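PDB 5DXL: trehalose-6-phosphate phosphatase from Neosartorya fumigata, which belongs to the HAD superfamily, with a core domain built on a mixed beta sheet and a smaller cap domain on a four-stranded antiparallel sheet. Local coordinates for residues D109-E115 against T165-W170; V137-Y143 against A179-P185; W170-V174 against R184-N189. All blocks are in the same frame, centred on the assembly; numbering follows the deposited sequence. Where two conformers were deposited one is given.

Interaction 1: D109-E115 against T165-W170; sequences DMGWQKE and TVAKRW
W112 and W170 form an edge-to-face pair: the W112 indole edge is turned toward the face of W170, with five-membered ring centroids 5.4 Å apart and planes at 65°. The W112 backbone shares that face, its N lying over the middle of the indole at 3.3 Å from W170 CE2. W112 CB adds a CH-pi contact, 3.8 Å from the centroid of the W170 five-membered ring. With CG between the backbone N and the carbonyl carbon (chi1 60°), the W112 indole turns away beyond CB, which lies over W170. R169 CG lies over the opposite face of W170. Two carboxylates reach the W170 rim, each turned nearly perpendicular to the ring: D109 OD2 takes a weak hydrogen bond from W170 NE1 (3.4 Å), and E115 OE1 sits 3.4 Å from W170 CZ3. The extended E115 chain slides past V166 in the opposite direction, CD 3.6 Å from V166 CG2, whereas V166 CG1 packs against W112 CB. D109 OD1 accepts from G111 N, an Asx turn. The contact joins helix 112-125 to the weakly bonded helical turn about 166-169, which follows helix 148-164; W112 continues onto L139, V172, V183 and P185 of the antiparallel sheet.

Interaction 2: V137-Y143 against A179-P185; sequences VALTWHY and ANLEVRP
L139 and V183 exchange two backbone hydrogen bonds, each N-H meeting the other residue's carbonyl oxygen. W141 and L181 repeat the exchange two residues on, and W141 N to L181 O, at 2.7 Å, is the shortest bond of the set. A fifth bond, Y143 N to A179 O (3.1 Å), closes the ladder of this antiparallel pair, whose N-to-C directions differ by 169°. At the non-hydrogen-bonded pairs T140-E182 and H142-N180, CA-H groups add contacts to the same carbonyls, T140 CA lying 3.2 Å from L181 O. The backbone groups pointing outward are taken up by the flanking strands: T140 and H142 bond with E133 and F131, E182 and R184 with M175 and E173.

Polar groups are met partly by water. One water joins T140 OG1 to E182 OE1, donating to the carboxylate. Another donates to N180 O and binds Y143 OH at the edge of the ring. Y143 CG lies between its backbone N and carbonyl carbon (chi1 59°), laying one ring face over the A179 peptide, CE2 3.4 Å from A179 C. H142 NE2 bonds E133 OE1, W141 NE1 bonds weakly to T124 OG1, and N180 OD1 takes a weak bond from G177 N. V137 O, buried beside P185, has no hydrogen-bonding partner; there V137 CG1 and P185 CG are pressed tightly together at 3.4 Å.

These are the two central strands of the four-stranded sheet, between 131-134 and 172-177. L139, W141, L181 and V183 face helices 112-125 and 148-164, where W141 meets F120 and L181 meets C158.

Interaction 3: W170-V174 against R184-N189; sequences WEVEV and RPTFVN
The guanidinium of R184 has E173 OE2 at its edge, near its plane, and V188 CG1 over one face, 3.5 Å above it. E173 OE2 faces the NE and NH2 side, 3.5 Å from R184 NE and from R184 NH2; the salt bridge is long and its hydrogen bond, from NH2, weak. The carboxylate and guanidinium planes are 33° apart. Both side chains carry CG between the backbone N and the carbonyl carbon (chi1 61° in E173, 69° in R184) and then extend; starting from one hydrogen-bonded pair, this carries the two chains side by side, pointing the same way. The F187 ring has P185 CB over one face.

Beneath the ion pair the two backbones are joined twice, E173 N to R184 O at 2.8 Å and R184 N to E173 O at 3.2 Å. V172 and P185 follow as a non-hydrogen-bonded pair whose side chains diverge; V172 CA approaches R184 O to 3.3 Å. Beyond them T186 N bonds E171 O at 3.0 Å, coming from above the carbonyl plane, where the chain passes from strand 180-185 into the 3-10 segment 186-188. The methyl CG2 of T186 leans on the same oxygen, 3.5 Å from E171 O. E171 is the centre of an inverse gamma turn, with a weak bond from V172 N to W170 O.

The contact closes the open end of the hairpin formed by strands 172-177 and 180-185. V172 and P185 pack on W112 of helix 112-125, while V174 reaches R159 and L162 of helix 148-164. The 3-10 turn, with F187 against C91 and V188 against H89, leads to N189 at the N-cap position of helix 190-199, its OD1 accepting from G191 N, where the chain passes from the antiparallel sheet toward the mixed-sheet domain.

Overall arrangement
All three contacts lie in the smaller antiparallel-sheet domain, to one side of the chain's centre. Interactions 2 and 3 share strand 180-185, pairing it with 139-142 and with 172-177, so both rely on backbone ladders; interaction 1 sets two helical segments together through an edge-to-face indole pair, with carboxylates at a ring rim. Interaction 2 has the most buried residues and none exposed, although water reaches its polar face. Interaction 3 adds a weak, partly exposed ion pair to its ladder and leads out of the domain. W112 links the three, its indole touching V137, V172 and P185, and W170 belongs to both interaction 1 and interaction 3.

Interaction 1: D109-E115 against T165-W170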
loop_
_atom_site.group_PDB
_atom_site.type_symbol
_atom_site.label_atom_id
_atom_site.label_comp_id
_atom_site.label_asym_id
_atom_site.label_seq_id
_atom_site.Cartn_x
_atom_site.Cartn_y
_atom_site.Cartn_z
ATOM N N ASP A 109 -7.270 -1.593 -19.679
ATOM C CA ASP A 109 -8.205 -0.913 -20.571
ATOM C C ASP A 109 -8.882 0.227 -19.811
ATOM O O ASP A 109 -9.742 -0.008 -18.969
ATOM C CB ASP A 109 -9.231 -1.921 -21.112
ATOM C CG ASP A 109 -10.347 -1.278 -21.925
ATOM O OD1 ASP A 109 -10.337 -0.057 -22.171
ATOM O OD2 ASP A 109 -11.260 -2.029 -22.337
HETATM N N MSE A 110 -8.514 1.465 -20.114
HETATM C CA MSE A 110 -9.114 2.582 -19.403
HETATM C C MSE A 110 -10.255 3.216 -20.200
HETATM O O MSE A 110 -10.544 4.407 -20.064
HETATM C CB MSE A 110 -8.049 3.609 -19.040
HETATM C CG MSE A 110 -7.083 3.045 -18.003
HETATM SE SE MSE A 110 -5.902 4.401 -17.259
HETATM C CE MSE A 110 -4.589 4.427 -18.717
ATOM N N GLY A 111 -10.913 2.397 -21.017
ATOM C CA GLY A 111 -12.086 2.844 -21.751
ATOM C C GLY A 111 -13.170 3.387 -20.831
ATOM O O GLY A 111 -13.975 4.217 -21.256
ATOM N N TRP A 112 -13.182 2.904 -19.588
ATOM C CA TRP A 112 -14.139 3.387 -18.584
ATOM C C TRP A 112 -14.039 4.895 -18.387
ATOM O O TRP A 112 -15.032 5.552 -18.043
ATOM C CB TRP A 112 -13.936 2.665 -17.240
ATOM C CG TRP A 112 -12.584 2.834 -16.614
ATOM C CD1 TRP A 112 -11.509 1.993 -16.744
ATOM C CD2 TRP A 112 -12.163 3.891 -15.739
ATOM N NE1 TRP A 112 -10.448 2.467 -16.009
ATOM C CE2 TRP A 112 -10.821 3.626 -15.380
ATOM C CE3 TRP A 112 -12.792 5.029 -15.218
ATOM C CZ2 TRP A 112 -10.094 4.466 -14.537
ATOM C CZ3 TRP A 112 -12.067 5.862 -14.379
ATOM C CH2 TRP A 112 -10.733 5.577 -14.049
ATOM N N GLN A 113 -12.858 5.461 -18.616
ATOM C CA GLN A 113 -12.675 6.892 -18.405
ATOM C C GLN A 113 -13.534 7.728 -19.357
ATOM O O GLN A 113 -13.987 8.807 -18.999
ATOM C CB GLN A 113 -11.210 7.283 -18.547
ATOM C CG GLN A 113 -10.352 6.714 -17.440
ATOM C CD GLN A 113 -9.072 7.488 -17.256
ATOM O OE1 GLN A 113 -8.817 8.460 -17.964
ATOM N NE2 GLN A 113 -8.257 7.068 -16.297
ATOM N N LYS A 114 -13.748 7.223 -20.568
ATOM C CA LYS A 114 -14.560 7.932 -21.544
ATOM C C LYS A 114 -15.994 8.056 -21.033
ATOM O O LYS A 114 -16.590 9.131 -21.071
ATOM C CB LYS A 114 -14.536 7.216 -22.903
ATOM C CG LYS A 114 -15.354 7.923 -23.984
ATOM C CD LYS A 114 -15.184 7.262 -25.360
ATOM C CE LYS A 114 -16.058 7.949 -26.402
ATOM N NZ LYS A 114 -15.698 7.550 -27.789
ATOM N N GLU A 115 -16.537 6.954 -20.538
ATOM C CA GLU A 115 -17.919 6.961 -20.072
ATOM C C GLU A 115 -18.066 7.760 -18.781
ATOM O O GLU A 115 -19.035 8.495 -18.606
ATOM C CB GLU A 115 -18.424 5.537 -19.869
ATOM C CG GLU A 115 -19.923 5.460 -19.657
ATOM C CD GLU A 115 -20.461 4.049 -19.755
ATOM O OE1 GLU A 115 -19.709 3.158 -20.198
ATOM O OE2 GLU A 115 -21.639 3.836 -19.388
ATOM N N THR A 165 -23.574 0.509 -14.335
ATOM C CA THR A 165 -23.112 0.525 -15.716
ATOM C C THR A 165 -21.601 0.325 -15.785
ATOM O O THR A 165 -21.120 -0.796 -15.975
ATOM C CB THR A 165 -23.501 1.847 -16.429
ATOM O OG1 THR A 165 -23.013 2.969 -15.681
ATOM C CG2 THR A 165 -25.018 1.963 -16.549
ATOM N N VAL A 166 -20.862 1.415 -15.609
ATOM C CA VAL A 166 -19.410 1.403 -15.727
ATOM C C VAL A 166 -18.734 0.332 -14.862
ATOM O O VAL A 166 -17.853 -0.394 -15.330
ATOM C CB VAL A 166 -18.835 2.787 -15.364
ATOM C CG1 VAL A 166 -17.316 2.774 -15.447
ATOM C CG2 VAL A 166 -19.420 3.854 -16.278
ATOM N N ALA A 167 -19.162 0.213 -13.611
ATOM C CA ALA A 167 -18.511 -0.693 -12.667
ATOM C C ALA A 167 -18.801 -2.164 -12.955
ATOM O O ALA A 167 -18.189 -3.055 -12.369
ATOM C CB ALA A 167 -18.927 -0.351 -11.248
ATOM N N LYS A 168 -19.747 -2.426 -13.845
ATOM C CA LYS A 168 -20.051 -3.807 -14.188
ATOM C C LYS A 168 -19.379 -4.202 -15.499
ATOM O O LYS A 168 -19.334 -5.380 -15.846
ATOM C CB LYS A 168 -21.566 -4.018 -14.255
ATOM C CG LYS A 168 -22.221 -3.999 -12.876
ATOM C CD LYS A 168 -23.681 -4.414 -12.915
ATOM C CE LYS A 168 -24.122 -4.995 -11.575
ATOM N NZ LYS A 168 -23.600 -6.382 -11.367
ATOM N N ARG A 169 -18.832 -3.220 -16.211
ATOM C CA ARG A 169 -18.142 -3.499 -17.465
ATOM C C ARG A 169 -16.622 -3.462 -17.318
ATOM O O ARG A 169 -15.910 -4.222 -17.970
ATOM C CB ARG A 169 -18.569 -2.514 -18.549
ATOM C CG ARG A 169 -17.933 -2.823 -19.892
ATOM C CD ARG A 169 -18.428 -1.919 -20.999
ATOM N NE ARG A 169 -17.701 -2.182 -22.239
ATOM C CZ ARG A 169 -17.886 -1.518 -23.375
ATOM N NH1 ARG A 169 -18.783 -0.540 -23.439
ATOM N NH2 ARG A 169 -17.172 -1.833 -24.448
ATOM N N TRP A 170 -16.124 -2.561 -16.479
ATOM C CA TRP A 170 -14.685 -2.468 -16.244
ATOM C C TRP A 170 -14.354 -2.757 -14.773
ATOM O O TRP A 170 -15.214 -2.650 -13.900
ATOM C CB TRP A 170 -14.159 -1.085 -16.642
ATOM C CG TRP A 170 -14.150 -0.766 -18.142
ATOM C CD1 TRP A 170 -13.147 -1.032 -19.039
ATOM C CD2 TRP A 170 -15.166 -0.074 -18.877
ATOM N NE1 TRP A 170 -13.491 -0.566 -20.290
ATOM C CE2 TRP A 170 -14.726 0.026 -20.214
ATOM C CE3 TRP A 170 -16.415 0.460 -18.534
ATOM C CZ2 TRP A 170 -15.484 0.645 -21.201
ATOM C CZ3 TRP A 170 -17.163 1.073 -19.515
ATOM C CH2 TRP A 170 -16.700 1.162 -20.834
#

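Interaction 2: V137-Y143 against A179-P185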
loop_
_atom_site.group_PDB
_atom_site.type_symbol
_atom_site.label_atom_id
_atom_site.label_comp_id
_atom_site.label_asym_id
_atom_site.label_seq_id
_atom_site.Cartn_x
_atom_site.Cartn_y
_atom_site.Cartn_z
ATOM N N VAL A 137 -5.196 8.180 -13.404
ATOM C CA VAL A 137 -5.916 6.940 -13.249
ATOM C C VAL A 137 -7.242 7.126 -12.508
ATOM O O VAL A 137 -8.143 6.291 -12.611
ATOM C CB VAL A 137 -5.046 5.918 -12.535
ATOM C CG1 VAL A 137 -5.434 4.542 -12.963
ATOM C CG2 VAL A 137 -3.596 6.144 -12.927
ATOM N N ALA A 138 -7.381 8.216 -11.768
ATOM C CA ALA A 138 -8.626 8.417 -11.041
ATOM C C ALA A 138 -9.368 9.639 -11.542
ATOM O O ALA A 138 -8.764 10.664 -11.823
ATOM C CB ALA A 138 -8.359 8.541 -9.561
ATOM N N LEU A 139 -10.693 9.529 -11.626
ATOM C CA LEU A 139 -11.530 10.657 -12.027
ATOM C C LEU A 139 -12.426 11.021 -10.860
ATOM O O LEU A 139 -13.061 10.151 -10.278
ATOM C CB LEU A 139 -12.373 10.307 -13.257
ATOM C CG LEU A 139 -11.622 9.961 -14.548
ATOM C CD1 LEU A 139 -12.600 9.641 -15.667
ATOM C CD2 LEU A 139 -10.722 11.089 -14.937
ATOM N N THR A 140 -12.462 12.301 -10.515
ATOM C CA THR A 140 -13.190 12.721 -9.320
ATOM C C THR A 140 -14.163 13.854 -9.617
ATOM O O THR A 140 -13.798 14.868 -10.219
ATOM C CB THR A 140 -12.219 13.161 -8.207
ATOM O OG1 THR A 140 -11.278 12.111 -7.962
ATOM C CG2 THR A 140 -12.992 13.433 -6.918
ATOM N N TRP A 141 -15.413 13.666 -9.204
ATOM C CA TRP A 141 -16.422 14.709 -9.322
ATOM C C TRP A 141 -16.559 15.428 -7.981
ATOM O O TRP A 141 -16.872 14.799 -6.984
ATOM C CB TRP A 141 -17.768 14.110 -9.764
ATOM C CG TRP A 141 -18.788 15.160 -10.066
ATOM C CD1 TRP A 141 -18.663 16.182 -10.962
ATOM C CD2 TRP A 141 -20.089 15.305 -9.473
ATOM N NE1 TRP A 141 -19.809 16.949 -10.970
ATOM C CE2 TRP A 141 -20.692 16.431 -10.064
ATOM C CE3 TRP A 141 -20.799 14.587 -8.509
ATOM C CZ2 TRP A 141 -21.974 16.859 -9.715
ATOM C CZ3 TRP A 141 -22.078 15.019 -8.163
ATOM C CH2 TRP A 141 -22.644 16.140 -8.766
ATOM N N HIS A 142 -16.284 16.731 -7.969
ATOM C CA HIS A 142 -16.306 17.544 -6.747
ATOM C C HIS A 142 -17.572 18.382 -6.697
ATOM O O HIS A 142 -17.940 18.984 -7.697
ATOM C CB HIS A 142 -15.098 18.495 -6.694
ATOM C CG HIS A 142 -13.765 17.815 -6.569
ATOM N ND1 HIS A 142 -13.146 17.617 -5.352
ATOM C CD2 HIS A 142 -12.921 17.322 -7.505
ATOM C CE1 HIS A 142 -11.980 17.022 -5.544
ATOM N NE2 HIS A 142 -11.816 16.839 -6.843
ATOM N N TYR A 143 -18.217 18.475 -5.534
ATOM C CA TYR A 143 -19.439 19.280 -5.457
ATOM C C TYR A 143 -19.633 20.046 -4.139
ATOM O O TYR A 143 -20.755 20.426 -3.802
ATOM C CB TYR A 143 -20.655 18.384 -5.728
ATOM C CG TYR A 143 -20.814 17.227 -4.789
ATOM C CD1 TYR A 143 -21.550 17.363 -3.610
ATOM C CD2 TYR A 143 -20.240 15.996 -5.066
ATOM C CE1 TYR A 143 -21.699 16.304 -2.735
ATOM C CE2 TYR A 143 -20.385 14.927 -4.193
ATOM C CZ TYR A 143 -21.114 15.091 -3.031
ATOM O OH TYR A 143 -21.264 14.035 -2.165
ATOM N N ALA A 179 -17.429 15.343 -0.057
ATOM C CA ALA A 179 -18.222 16.026 -1.069
ATOM C C ALA A 179 -17.621 15.686 -2.437
ATOM O O ALA A 179 -17.385 16.570 -3.269
ATOM C CB ALA A 179 -18.221 17.541 -0.840
ATOM N N ASN A 180 -17.356 14.404 -2.664
ATOM C CA ASN A 180 -16.900 13.993 -3.988
ATOM C C ASN A 180 -17.285 12.558 -4.317
ATOM O O ASN A 180 -17.629 11.766 -3.438
ATOM C CB ASN A 180 -15.363 14.205 -4.142
ATOM C CG ASN A 180 -14.508 13.139 -3.432
ATOM O OD1 ASN A 180 -14.734 11.934 -3.553
ATOM N ND2 ASN A 180 -13.472 13.598 -2.734
ATOM N N LEU A 181 -17.242 12.252 -5.609
ATOM C CA LEU A 181 -17.352 10.890 -6.108
ATOM C C LEU A 181 -16.101 10.592 -6.907
ATOM O O LEU A 181 -15.693 11.407 -7.723
ATOM C CB LEU A 181 -18.572 10.715 -7.006
ATOM C CG LEU A 181 -19.975 10.675 -6.429
ATOM C CD1 LEU A 181 -20.929 10.271 -7.564
ATOM C CD2 LEU A 181 -20.037 9.686 -5.278
ATOM N N GLU A 182 -15.514 9.423 -6.703
ATOM C CA GLU A 182 -14.304 9.062 -7.440
ATOM C C GLU A 182 -14.450 7.695 -8.090
ATOM O O GLU A 182 -15.008 6.776 -7.495
ATOM C CB GLU A 182 -13.103 9.077 -6.501
ATOM C CG GLU A 182 -11.779 8.669 -7.139
ATOM C CD GLU A 182 -10.638 8.753 -6.140
ATOM O OE1 GLU A 182 -10.808 9.417 -5.094
ATOM O OE2 GLU A 182 -9.582 8.152 -6.387
ATOM N N VAL A 183 -13.964 7.571 -9.323
ATOM C CA VAL A 183 -13.867 6.276 -9.977
ATOM C C VAL A 183 -12.400 5.996 -10.248
ATOM O O VAL A 183 -11.691 6.847 -10.765
ATOM C CB VAL A 183 -14.656 6.226 -11.294
ATOM C CG1 VAL A 183 -14.613 4.828 -11.877
ATOM C CG2 VAL A 183 -16.117 6.653 -11.047
ATOM N N ARG A 184 -11.966 4.799 -9.887
ATOM C CA ARG A 184 -10.576 4.403 -10.088
ATOM C C ARG A 184 -10.484 2.890 -10.248
ATOM O O ARG A 184 -11.401 2.158 -9.877
ATOM C CB ARG A 184 -9.736 4.863 -8.902
ATOM C CG ARG A 184 -10.072 4.090 -7.660
ATOM C CD ARG A 184 -9.386 4.635 -6.440
ATOM N NE ARG A 184 -9.501 3.679 -5.350
ATOM C CZ ARG A 184 -8.990 3.865 -4.143
ATOM N NH1 ARG A 184 -8.333 4.985 -3.868
ATOM N NH2 ARG A 184 -9.134 2.927 -3.215
ATOM N N PRO A 185 -9.370 2.400 -10.799
ATOM C CA PRO A 185 -9.252 0.951 -10.977
ATOM C C PRO A 185 -9.192 0.210 -9.648
ATOM O O PRO A 185 -8.695 0.755 -8.659
ATOM C CB PRO A 185 -7.929 0.797 -11.733
ATOM C CG PRO A 185 -7.736 2.092 -12.400
ATOM C CD PRO A 185 -8.252 3.117 -11.422
HETATM O O HOH W 1 -10.188 11.789 -5.539
HETATM O O HOH W 2 -20.319 11.609 -2.476
#

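Interaction 3: W170-V174 against R184-N189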
loop_
_atom_site.group_PDB
_atom_site.type_symbol
_atom_site.label_atom_id
_atom_site.label_comp_id
_atom_site.label_asym_id
_atom_site.label_seq_id
_atom_site.Cartn_x
_atom_site.Cartn_y
_atom_site.Cartn_z
ATOM N N TRP A 170 -16.124 -2.561 -16.479
ATOM C CA TRP A 170 -14.685 -2.468 -16.244
ATOM C C TRP A 170 -14.354 -2.757 -14.773
ATOM O O TRP A 170 -15.214 -2.650 -13.900
ATOM C CB TRP A 170 -14.159 -1.085 -16.642
ATOM C CG TRP A 170 -14.150 -0.766 -18.142
ATOM C CD1 TRP A 170 -13.147 -1.032 -19.039
ATOM C CD2 TRP A 170 -15.166 -0.074 -18.877
ATOM N NE1 TRP A 170 -13.491 -0.566 -20.290
ATOM C CE2 TRP A 170 -14.726 0.026 -20.214
ATOM C CE3 TRP A 170 -16.415 0.460 -18.534
ATOM C CZ2 TRP A 170 -15.484 0.645 -21.201
ATOM C CZ3 TRP A 170 -17.163 1.073 -19.515
ATOM C CH2 TRP A 170 -16.700 1.162 -20.834
ATOM N N GLU A 171 -13.101 -3.125 -14.511
ATOM C CA GLU A 171 -12.635 -3.421 -13.159
ATOM C C GLU A 171 -12.311 -2.130 -12.410
ATOM O O GLU A 171 -11.150 -1.809 -12.161
ATOM C CB GLU A 171 -11.403 -4.332 -13.194
ATOM C CG GLU A 171 -11.697 -5.753 -13.642
ATOM C CD GLU A 171 -12.710 -6.447 -12.749
ATOM O OE1 GLU A 171 -12.535 -6.423 -11.510
ATOM O OE2 GLU A 171 -13.687 -7.013 -13.285
ATOM N N VAL A 172 -13.350 -1.381 -12.082
ATOM C CA VAL A 172 -13.193 -0.113 -11.382
ATOM C C VAL A 172 -14.107 -0.093 -10.182
ATOM O O VAL A 172 -15.059 -0.868 -10.093
ATOM C CB VAL A 172 -13.521 1.103 -12.283
ATOM C CG1 VAL A 172 -12.557 1.173 -13.463
ATOM C CG2 VAL A 172 -14.974 1.058 -12.768
ATOM N N GLU A 173 -13.823 0.796 -9.244
ATOM C CA GLU A 173 -14.766 0.982 -8.162
ATOM C C GLU A 173 -15.123 2.441 -8.017
ATOM O O GLU A 173 -14.364 3.326 -8.410
ATOM C CB GLU A 173 -14.214 0.432 -6.856
ATOM C CG GLU A 173 -12.960 1.078 -6.388
ATOM C CD GLU A 173 -12.337 0.295 -5.258
ATOM O OE1 GLU A 173 -12.959 -0.694 -4.811
ATOM O OE2 GLU A 173 -11.224 0.659 -4.826
ATOM N N VAL A 174 -16.310 2.671 -7.464
ATOM C CA VAL A 174 -16.817 4.010 -7.238
ATOM C C VAL A 174 -16.724 4.328 -5.747
ATOM O O VAL A 174 -17.251 3.583 -4.921
ATOM C CB VAL A 174 -18.278 4.144 -7.728
ATOM C CG1 VAL A 174 -18.690 5.588 -7.755
ATOM C CG2 VAL A 174 -18.438 3.521 -9.117
ATOM N N ARG A 184 -11.966 4.799 -9.887
ATOM C CA ARG A 184 -10.576 4.403 -10.088
ATOM C C ARG A 184 -10.484 2.890 -10.248
ATOM O O ARG A 184 -11.401 2.158 -9.877
ATOM C CB ARG A 184 -9.736 4.863 -8.902
ATOM C CG ARG A 184 -10.072 4.090 -7.660
ATOM C CD ARG A 184 -9.386 4.635 -6.440
ATOM N NE ARG A 184 -9.501 3.679 -5.350
ATOM C CZ ARG A 184 -8.990 3.865 -4.143
ATOM N NH1 ARG A 184 -8.333 4.985 -3.868
ATOM N NH2 ARG A 184 -9.134 2.927 -3.215
ATOM N N PRO A 185 -9.370 2.400 -10.799
ATOM C CA PRO A 185 -9.252 0.951 -10.977
ATOM C C PRO A 185 -9.192 0.210 -9.648
ATOM O O PRO A 185 -8.695 0.755 -8.659
ATOM C CB PRO A 185 -7.929 0.797 -11.733
ATOM C CG PRO A 185 -7.736 2.092 -12.400
ATOM C CD PRO A 185 -8.252 3.117 -11.422
ATOM N N THR A 186 -9.674 -1.028 -9.636
ATOM C CA THR A 186 -9.612 -1.840 -8.428
ATOM C C THR A 186 -8.165 -2.099 -7.993
ATOM O O THR A 186 -7.902 -2.321 -6.807
ATOM C CB THR A 186 -10.350 -3.182 -8.621
ATOM O OG1 THR A 186 -9.769 -3.891 -9.721
ATOM C CG2 THR A 186 -11.822 -2.928 -8.907
ATOM N N PHE A 187 -7.209 -2.036 -8.921
ATOM C CA PHE A 187 -5.829 -2.365 -8.548
ATOM C C PHE A 187 -5.128 -1.293 -7.700
ATOM O O PHE A 187 -4.007 -1.499 -7.232
ATOM C CB PHE A 187 -4.979 -2.698 -9.798
ATOM C CG PHE A 187 -4.822 -1.569 -10.798
ATOM C CD1 PHE A 187 -4.100 -0.419 -10.490
ATOM C CD2 PHE A 187 -5.335 -1.701 -12.082
ATOM C CE1 PHE A 187 -3.932 0.592 -11.423
ATOM C CE2 PHE A 187 -5.162 -0.692 -13.019
ATOM C CZ PHE A 187 -4.465 0.454 -12.683
ATOM N N VAL A 188 -5.796 -0.164 -7.479
ATOM C CA VAL A 188 -5.260 0.910 -6.652
ATOM C C VAL A 188 -5.311 0.539 -5.163
ATOM O O VAL A 188 -4.499 1.005 -4.362
ATOM C CB VAL A 188 -6.043 2.228 -6.902
ATOM C CG1 VAL A 188 -5.721 3.281 -5.852
ATOM C CG2 VAL A 188 -5.751 2.742 -8.303
ATOM N N ASN A 189 -6.269 -0.306 -4.802
ATOM C CA ASN A 189 -6.452 -0.739 -3.421
ATOM C C ASN A 189 -5.243 -1.544 -2.926
ATOM O O ASN A 189 -4.823 -2.501 -3.575
ATOM C CB ASN A 189 -7.741 -1.564 -3.312
ATOM C CG ASN A 189 -8.101 -1.914 -1.883
ATOM O OD1 ASN A 189 -7.500 -2.796 -1.282
ATOM N ND2 ASN A 189 -9.101 -1.227 -1.339
#